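Local coordinates for amidohydrolase 3 domain-containing protein (Pyrococcus horikoshii, PDB 3IGH) that probably hydrolyses carbon–nitrogen bonds other than peptide bonds, as a metal-dependent member of the amidohydrolase family whose natural substrate is not known, at residues L358-H363 with K387-V392; A414-G419 with K437-S442. One frame throughout, in Å; residues are numbered along the deposited sequence. Where two conformers were deposited one is given.

Interaction 1 (L358-H363 with K387-V392). With SO4 (sulfate ion), chain E.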
ATOM      1  N   LEU A 358      17.840  -9.966 -15.034  1.00 33.29           N
ATOM      2  CA  LEU A 358      18.726  -8.934 -15.579  1.00 32.10           C
ATOM      3  C   LEU A 358      17.945  -7.808 -16.251  1.00 32.03           C
ATOM      4  O   LEU A 358      17.091  -8.054 -17.097  1.00 34.63           O
ATOM      5  CB  LEU A 358      19.723  -9.533 -16.586  1.00 37.43           C
ATOM      6  CG  LEU A 358      20.610 -10.730 -16.201  1.00 33.56           C
ATOM      7  CD1 LEU A 358      21.378 -11.239 -17.414  1.00 32.48           C
ATOM      8  CD2 LEU A 358      21.583 -10.375 -15.083  1.00 31.44           C
ATOM      9  N   SER A 359      18.258  -6.569 -15.875  1.00 32.27           N
ATOM     10  CA  SER A 359      17.721  -5.403 -16.563  1.00 32.20           C
ATOM     11  C   SER A 359      18.853  -4.715 -17.319  1.00 28.40           C
ATOM     12  O   SER A 359      19.817  -4.243 -16.719  1.00 30.32           O
ATOM     13  CB  SER A 359      17.073  -4.449 -15.560  1.00 31.48           C
ATOM     14  OG  SER A 359      16.635  -3.265 -16.177  1.00 39.09           O
ATOM     15  N   VAL A 360      18.739  -4.678 -18.642  1.00 27.50           N
ATOM     16  CA  VAL A 360      19.805  -4.131 -19.480  1.00 29.69           C
ATOM     17  C   VAL A 360      19.318  -2.916 -20.259  1.00 31.20           C
ATOM     18  O   VAL A 360      18.114  -2.712 -20.416  1.00 29.46           O
ATOM     19  CB  VAL A 360      20.378  -5.191 -20.463  1.00 33.09           C
ATOM     20  CG1 VAL A 360      21.054  -6.337 -19.702  1.00 30.72           C
ATOM     21  CG2 VAL A 360      19.316  -5.717 -21.420  1.00 26.91           C
ATOM     22  N   GLN A 361      20.262  -2.118 -20.751  1.00 27.55           N
ATOM     23  CA  GLN A 361      19.925  -0.861 -21.417  1.00 29.07           C
ATOM     24  C   GLN A 361      20.579  -0.791 -22.802  1.00 30.45           C
ATOM     25  O   GLN A 361      21.668  -0.237 -22.941  1.00 27.80           O
ATOM     26  CB  GLN A 361      20.368   0.333 -20.562  1.00 30.85           C
ATOM     27  CG  GLN A 361      19.685   0.485 -19.192  1.00 33.16           C
ATOM     28  CD  GLN A 361      20.243  -0.464 -18.149  1.00 34.03           C
ATOM     29  OE1 GLN A 361      21.446  -0.724 -18.116  1.00 38.14           O
ATOM     30  NE2 GLN A 361      19.367  -1.010 -17.310  1.00 41.00           N
ATOM     31  N   PRO A 362      19.937  -1.391 -23.821  1.00 32.09           N
ATOM     32  CA  PRO A 362      20.528  -1.469 -25.173  1.00 32.28           C
ATOM     33  C   PRO A 362      20.983  -0.156 -25.819  1.00 32.84           C
ATOM     34  O   PRO A 362      21.955  -0.170 -26.568  1.00 34.78           O
ATOM     35  CB  PRO A 362      19.433  -2.154 -25.997  1.00 30.75           C
ATOM     36  CG  PRO A 362      18.709  -3.004 -24.978  1.00 31.75           C
ATOM     37  CD  PRO A 362      18.660  -2.128 -23.750  1.00 26.09           C
ATOM     38  N   HIS A 363      20.334   0.965 -25.512  1.00 31.76           N
ATOM     39  CA  HIS A 363      20.761   2.244 -26.085  1.00 33.39           C
ATOM     40  C   HIS A 363      22.152   2.723 -25.633  1.00 36.65           C
ATOM     41  O   HIS A 363      22.744   3.595 -26.276  1.00 30.80           O
ATOM     42  CB  HIS A 363      19.693   3.334 -25.932  1.00 30.50           C
ATOM     43  CG  HIS A 363      19.820   4.436 -26.938  1.00 34.20           C
ATOM     44  ND1 HIS A 363      20.529   5.589 -26.687  1.00 32.30           N
ATOM     45  CD2 HIS A 363      19.369   4.541 -28.211  1.00 36.19           C
ATOM     46  CE1 HIS A 363      20.488   6.371 -27.752  1.00 36.25           C
ATOM     47  NE2 HIS A 363      19.794   5.756 -28.691  1.00 35.47           N
ATOM     48  N   LYS A 387      22.176 -11.356 -26.486  1.00 38.51           N
ATOM     49  CA  LYS A 387      21.772 -12.656 -27.001  1.00 43.11           C
ATOM     50  C   LYS A 387      22.237 -13.786 -26.078  1.00 37.26           C
ATOM     51  O   LYS A 387      21.439 -14.653 -25.731  1.00 35.71           O
ATOM     52  CB  LYS A 387      22.252 -12.869 -28.444  1.00 42.36           C
ATOM     53  CG  LYS A 387      21.616 -14.099 -29.107  1.00 52.78           C
ATOM     54  CD  LYS A 387      22.008 -14.250 -30.572  1.00 59.47           C
ATOM     55  CE  LYS A 387      21.100 -15.253 -31.281  1.00 72.55           C
ATOM     56  NZ  LYS A 387      21.440 -15.406 -32.726  1.00 77.46           N
ATOM     57  N   ASP A 388      23.503 -13.742 -25.658  1.00 35.18           N
ATOM     58  CA  ASP A 388      24.029 -14.687 -24.661  1.00 36.65           C
ATOM     59  C   ASP A 388      23.278 -14.645 -23.324  1.00 44.46           C
ATOM     60  O   ASP A 388      22.987 -15.689 -22.746  1.00 36.48           O
ATOM     61  CB  ASP A 388      25.522 -14.444 -24.402  1.00 36.27           C
ATOM     62  CG  ASP A 388      26.375 -14.672 -25.637  1.00 47.42           C
ATOM     63  OD1 ASP A 388      25.935 -15.427 -26.529  1.00 44.19           O
ATOM     64  OD2 ASP A 388      27.480 -14.087 -25.713  1.00 45.10           O
ATOM     65  N   LEU A 389      22.979 -13.443 -22.834  1.00 37.65           N
ATOM     66  CA  LEU A 389      22.312 -13.280 -21.534  1.00 36.57           C
ATOM     67  C   LEU A 389      20.857 -13.773 -21.534  1.00 34.45           C
ATOM     68  O   LEU A 389      20.392 -14.359 -20.543  1.00 37.41           O
ATOM     69  CB  LEU A 389      22.387 -11.818 -21.074  1.00 32.88           C
ATOM     70  CG  LEU A 389      23.795 -11.275 -20.794  1.00 31.23           C
ATOM     71  CD1 LEU A 389      23.803  -9.756 -20.607  1.00 33.84           C
ATOM     72  CD2 LEU A 389      24.431 -11.978 -19.584  1.00 35.80           C
ATOM     73  N   MET A 390      20.161 -13.560 -22.656  1.00 37.94           N
ATOM     74  CA  MET A 390      18.765 -13.970 -22.825  0.50 39.71           C
ATOM     75  C   MET A 390      18.633 -15.495 -22.705  1.00 42.02           C
ATOM     76  O   MET A 390      17.586 -16.015 -22.304  1.00 42.79           O
ATOM     77  CB  MET A 390      18.254 -13.496 -24.191  0.50 42.47           C
ATOM     78  CG  MET A 390      16.806 -13.014 -24.236  0.50 49.40           C
ATOM     79  SD  MET A 390      16.416 -12.142 -25.783  0.50 37.90           S
ATOM     80  CE  MET A 390      16.963 -13.358 -26.987  0.50 35.13           C
ATOM     81  N   LYS A 391      19.706 -16.199 -23.055  1.00 42.83           N
ATOM     82  CA  LYS A 391      19.767 -17.656 -22.972  1.00 47.09           C
ATOM     83  C   LYS A 391      19.858 -18.159 -21.527  1.00 48.88           C
ATOM     84  O   LYS A 391      19.397 -19.258 -21.224  1.00 51.94           O
ATOM     85  CB  LYS A 391      20.972 -18.165 -23.770  1.00 45.72           C
ATOM     86  CG  LYS A 391      20.803 -19.544 -24.387  1.00 69.51           C
ATOM     87  CD  LYS A 391      21.649 -19.688 -25.653  1.00 84.41           C
ATOM     88  CE  LYS A 391      20.998 -18.980 -26.842  1.00 93.22           C
ATOM     89  NZ  LYS A 391      21.935 -18.786 -27.983  1.00 87.45           N
ATOM     90  N   VAL A 392      20.449 -17.360 -20.643  1.00 40.18           N
ATOM     91  CA  VAL A 392      20.695 -17.797 -19.262  1.00 39.23           C
ATOM     92  C   VAL A 392      19.820 -17.114 -18.196  1.00 42.00           C
ATOM     93  O   VAL A 392      19.771 -17.573 -17.057  1.00 37.75           O
ATOM     94  CB  VAL A 392      22.206 -17.736 -18.872  1.00 39.41           C
ATOM     95  CG1 VAL A 392      23.027 -18.704 -19.736  1.00 41.69           C
ATOM     96  CG2 VAL A 392      22.759 -16.310 -18.958  1.00 34.56           C
TER
HETATM   97  S   SO4 E   4      19.607   7.282 -31.983  1.00 54.72           S
HETATM   98  O1  SO4 E   4      18.672   8.146 -32.695  1.00 56.57           O
HETATM   99  O2  SO4 E   4      20.575   6.724 -32.924  1.00 51.42           O
HETATM  100  O3  SO4 E   4      20.287   8.048 -30.944  1.00 54.59           O
HETATM  101  O4  SO4 E   4      18.879   6.180 -31.365  1.00 55.79           O
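Strand 357-360 and helix 386-392 face each other across Leu358 and Leu389, whose CA atoms, 8.2 Å apart, are the closest CA pair of the two segments. The arrangement is a strand of the TIM-type barrel of the amidohydrolase family covered on its outer side by a helix, which leads on to strand 395-397, the parallel neighbour of strand 357-360. Apolar side chains alone carry the contact. Leu358 sends CD1 against the flank of Leu389, 3.8 Å from CD2 of Leu389 and equally near its CB, and the two side chains cross at about a right angle. In both leucines CG stands anti to the carbonyl carbon (chi1 -53° in Leu358, -64° in Leu389), which carries the branched ends into the layer between strand and helix. Leu348 of helix 345-354 and Leu395 extend this apolar layer. Val360, two residues on, adds a looser touch, its CG1 lying 4.5 Å from CD1 of Leu389.

Beyond the strand the chain turns to His363, which binds a sulfate, probably from the crystallisation liquor. Glu404 OE1 is hydrogen-bonded to ND1 of His363, fixing the ring's rotation, while Lys422 also binds the anion. A leucine in place of the histidine would probably leave Glu404 without its imidazole partner and the sulfate held less firmly. The sulfur lies in the ring plane at its edge, and His363 NE2 donates to sulfate O4 over 2.9 Å at an N-H...O angle of 158°, with a weak second bond of 3.3 Å from NE2 to O3.

Interaction 2 (A414-G419 with K437-S442); sequences AAVNRG and KDALHS. With SO4 (sulfate ion), chain N.
With CG2 anti to its carbonyl carbon and CG1 anti to the backbone N (chi1 174°), Val416 presents the CG2 branch to helix 436-450. That methyl meets Ala439 CB at 3.9 Å. One residue earlier, Ala415 adds a looser methyl contact, its CB 4.5 Å from CB of Ala439, so a single alanine faces two successive residues of the other helix. The small side chains let the backbones approach closely, with the CA atoms of Ala415 and Ala439 6.6 Å apart. Phe397 of strand 395-397 packs on both alanines, and Val412 also touches Ala439.

Within the second helix, Asp438 O is gripped twice by Ser442: OG donates over 2.9 Å and the backbone N over 3.0 Å, reaching the oxygen from opposite faces of the carbonyl plane. This ties the buried hydroxyl back to its own helix. Away from the interface, the Lys437 chain bends at chi2, chi3 and chi4, and its NZ lies 2.7 Å from O2 of a sulfate that Leu18 N also binds; Phe15 O and Asn16 OD1 accept from the same ammonium group. The contact is small-residue packing of helices 408-417 and 436-450, two alanines and a valine, beside strand 395-397 of the amidohydrolase TIM-type barrel.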
ATOM      1  N   ALA A 414      18.364  -0.258 -31.069  1.00 32.22           N
ATOM      2  CA  ALA A 414      19.687  -0.526 -30.516  1.00 33.17           C
ATOM      3  C   ALA A 414      19.925  -2.013 -30.282  1.00 33.80           C
ATOM      4  O   ALA A 414      20.996  -2.524 -30.586  1.00 32.36           O
ATOM      5  CB  ALA A 414      19.882   0.264 -29.234  1.00 32.90           C
ATOM      6  N   ALA A 415      18.924  -2.710 -29.755  1.00 29.75           N
ATOM      7  CA  ALA A 415      19.035  -4.144 -29.514  1.00 31.17           C
ATOM      8  C   ALA A 415      19.049  -4.955 -30.801  1.00 35.38           C
ATOM      9  O   ALA A 415      19.753  -5.961 -30.898  1.00 36.64           O
ATOM     10  CB  ALA A 415      17.904  -4.622 -28.612  1.00 28.89           C
ATOM     11  N   VAL A 416      18.262  -4.518 -31.778  1.00 33.37           N
ATOM     12  CA  VAL A 416      18.125  -5.236 -33.042  1.00 36.94           C
ATOM     13  C   VAL A 416      19.323  -4.961 -33.960  1.00 35.76           C
ATOM     14  O   VAL A 416      19.889  -5.888 -34.531  1.00 39.08           O
ATOM     15  CB  VAL A 416      16.757  -4.931 -33.740  1.00 35.39           C
ATOM     16  CG1 VAL A 416      16.677  -5.570 -35.149  1.00 41.84           C
ATOM     17  CG2 VAL A 416      15.597  -5.441 -32.882  1.00 32.44           C
ATOM     18  N   ASN A 417      19.730  -3.696 -34.054  1.00 35.26           N
ATOM     19  CA  ASN A 417      20.760  -3.286 -35.014  1.00 41.55           C
ATOM     20  C   ASN A 417      22.136  -2.955 -34.454  1.00 45.18           C
ATOM     21  O   ASN A 417      23.077  -2.707 -35.221  1.00 44.74           O
ATOM     22  CB  ASN A 417      20.232  -2.137 -35.878  1.00 36.15           C
ATOM     23  CG  ASN A 417      19.046  -2.558 -36.712  1.00 41.47           C
ATOM     24  OD1 ASN A 417      19.083  -3.594 -37.365  1.00 49.49           O
ATOM     25  ND2 ASN A 417      17.983  -1.773 -36.678  1.00 46.05           N
ATOM     26  N   ARG A 418      22.241  -2.935 -33.125  1.00 37.11           N
ATOM     27  CA  ARG A 418      23.518  -2.797 -32.401  1.00 39.88           C
ATOM     28  C   ARG A 418      24.455  -1.671 -32.836  1.00 39.01           C
ATOM     29  O   ARG A 418      25.664  -1.822 -32.768  1.00 36.14           O
ATOM     30  CB  ARG A 418      24.273  -4.135 -32.351  1.00 44.54           C
ATOM     31  CG  ARG A 418      23.769  -5.064 -31.270  1.00 45.79           C
ATOM     32  CD  ARG A 418      24.668  -6.275 -31.069  1.00 36.07           C
ATOM     33  NE  ARG A 418      25.802  -6.053 -30.164  1.00 36.66           N
ATOM     34  CZ  ARG A 418      25.730  -6.095 -28.831  1.00 35.56           C
ATOM     35  NH1 ARG A 418      24.566  -6.298 -28.223  1.00 27.20           N
ATOM     36  NH2 ARG A 418      26.823  -5.909 -28.101  1.00 31.94           N
ATOM     37  N   GLY A 419      23.895  -0.540 -33.247  1.00 36.87           N
ATOM     38  CA  GLY A 419      24.700   0.616 -33.620  1.00 35.98           C
ATOM     39  C   GLY A 419      25.348   0.528 -34.990  1.00 34.76           C
ATOM     40  O   GLY A 419      26.345   1.209 -35.240  1.00 38.11           O
ATOM     41  N   LYS A 437      11.102  -9.578 -32.579  1.00 34.78           N
ATOM     42  CA  LYS A 437      10.230 -10.325 -31.663  1.00 38.21           C
ATOM     43  C   LYS A 437      10.817 -10.479 -30.262  1.00 41.45           C
ATOM     44  O   LYS A 437      10.112 -10.291 -29.271  1.00 42.24           O
ATOM     45  CB  LYS A 437       9.940 -11.730 -32.192  1.00 38.74           C
ATOM     46  CG  LYS A 437       8.688 -11.893 -33.026  1.00 60.23           C
ATOM     47  CD  LYS A 437       8.005 -13.221 -32.689  1.00 77.53           C
ATOM     48  CE  LYS A 437       9.002 -14.381 -32.546  1.00 84.67           C
ATOM     49  NZ  LYS A 437       8.711 -15.241 -31.354  1.00 61.62           N
ATOM     50  N   ASP A 438      12.097 -10.851 -30.190  1.00 37.88           N
ATOM     51  CA  ASP A 438      12.791 -10.999 -28.912  1.00 36.33           C
ATOM     52  C   ASP A 438      13.015  -9.658 -28.215  1.00 35.61           C
ATOM     53  O   ASP A 438      13.014  -9.596 -26.986  1.00 36.15           O
ATOM     54  CB  ASP A 438      14.132 -11.710 -29.088  1.00 38.77           C
ATOM     55  CG  ASP A 438      13.981 -13.185 -29.419  1.00 47.27           C
ATOM     56  OD1 ASP A 438      12.857 -13.723 -29.335  1.00 56.64           O
ATOM     57  OD2 ASP A 438      15.000 -13.814 -29.766  1.00 68.00           O
ATOM     58  N   ALA A 439      13.229  -8.602 -28.997  1.00 34.51           N
ATOM     59  CA  ALA A 439      13.354  -7.253 -28.445  1.00 35.88           C
ATOM     60  C   ALA A 439      12.042  -6.770 -27.823  1.00 34.16           C
ATOM     61  O   ALA A 439      12.045  -6.223 -26.709  1.00 34.26           O
ATOM     62  CB  ALA A 439      13.860  -6.266 -29.510  1.00 29.23           C
ATOM     63  N   LEU A 440      10.925  -6.983 -28.528  1.00 30.76           N
ATOM     64  CA  LEU A 440       9.612  -6.589 -28.012  1.00 34.02           C
ATOM     65  C   LEU A 440       9.193  -7.417 -26.804  1.00 33.76           C
ATOM     66  O   LEU A 440       8.610  -6.884 -25.864  1.00 31.13           O
ATOM     67  CB  LEU A 440       8.535  -6.610 -29.113  1.00 32.16           C
ATOM     68  CG  LEU A 440       8.797  -5.618 -30.259  1.00 36.03           C
ATOM     69  CD1 LEU A 440       7.673  -5.672 -31.292  1.00 35.32           C
ATOM     70  CD2 LEU A 440       9.011  -4.173 -29.767  1.00 33.02           C
ATOM     71  N   HIS A 441       9.512  -8.708 -26.825  1.00 31.05           N
ATOM     72  CA  HIS A 441       9.291  -9.573 -25.669  1.00 31.50           C
ATOM     73  C   HIS A 441      10.053  -9.074 -24.434  1.00 28.68           C
ATOM     74  O   HIS A 441       9.490  -9.027 -23.337  1.00 31.51           O
ATOM     75  CB  HIS A 441       9.696 -11.017 -25.991  1.00 27.58           C
ATOM     76  CG  HIS A 441       9.668 -11.933 -24.805  1.00 32.65           C
ATOM     77  ND1 HIS A 441       8.509 -12.535 -24.356  1.00 34.64           N
ATOM     78  CD2 HIS A 441      10.655 -12.357 -23.980  1.00 40.26           C
ATOM     79  CE1 HIS A 441       8.784 -13.288 -23.306  1.00 38.84           C
ATOM     80  NE2 HIS A 441      10.079 -13.196 -23.057  1.00 38.85           N
ATOM     81  N   SER A 442      11.325  -8.706 -24.621  1.00 28.66           N
ATOM     82  CA  SER A 442      12.169  -8.232 -23.523  1.00 31.17           C
ATOM     83  C   SER A 442      11.677  -6.911 -22.948  1.00 32.82           C
ATOM     84  O   SER A 442      11.774  -6.680 -21.742  1.00 32.35           O
ATOM     85  CB  SER A 442      13.628  -8.104 -23.967  1.00 31.85           C
ATOM     86  OG  SER A 442      14.164  -9.366 -24.323  1.00 37.52           O
TER
HETATM   87  S   SO4 N  13       6.887 -18.852 -31.802  0.50 73.00           S
HETATM   88  O1  SO4 N  13       7.042 -19.586 -33.054  0.50 77.97           O
HETATM   89  O2  SO4 N  13       7.353 -17.483 -31.996  0.50 62.84           O
HETATM   90  O3  SO4 N  13       5.478 -18.836 -31.428  0.50 71.21           O
HETATM   91  O4  SO4 N  13       7.666 -19.499 -30.748  0.50 67.90           O

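Overall arrangement
Both contacts are buried and apolar, their centres 10 Å apart, and both lie in the later part of the barrel. Interaction 1 joins a strand to its covering helix through branched leucines; interaction 2 joins two helices through alanines and a valine, with a shorter CA–CA approach. Strand 395-397 links them: Leu395 packs on the strand side chains of interaction 1, Phe397 on the alanines of interaction 2. They also touch directly, Pro362 O lying 3.4 Å from Ala414 CB. Polar chemistry sits beside each apolar patch, with one sulfate bound through a buried histidine in 358-363 and the other through a partly exposed lysine in 437-442.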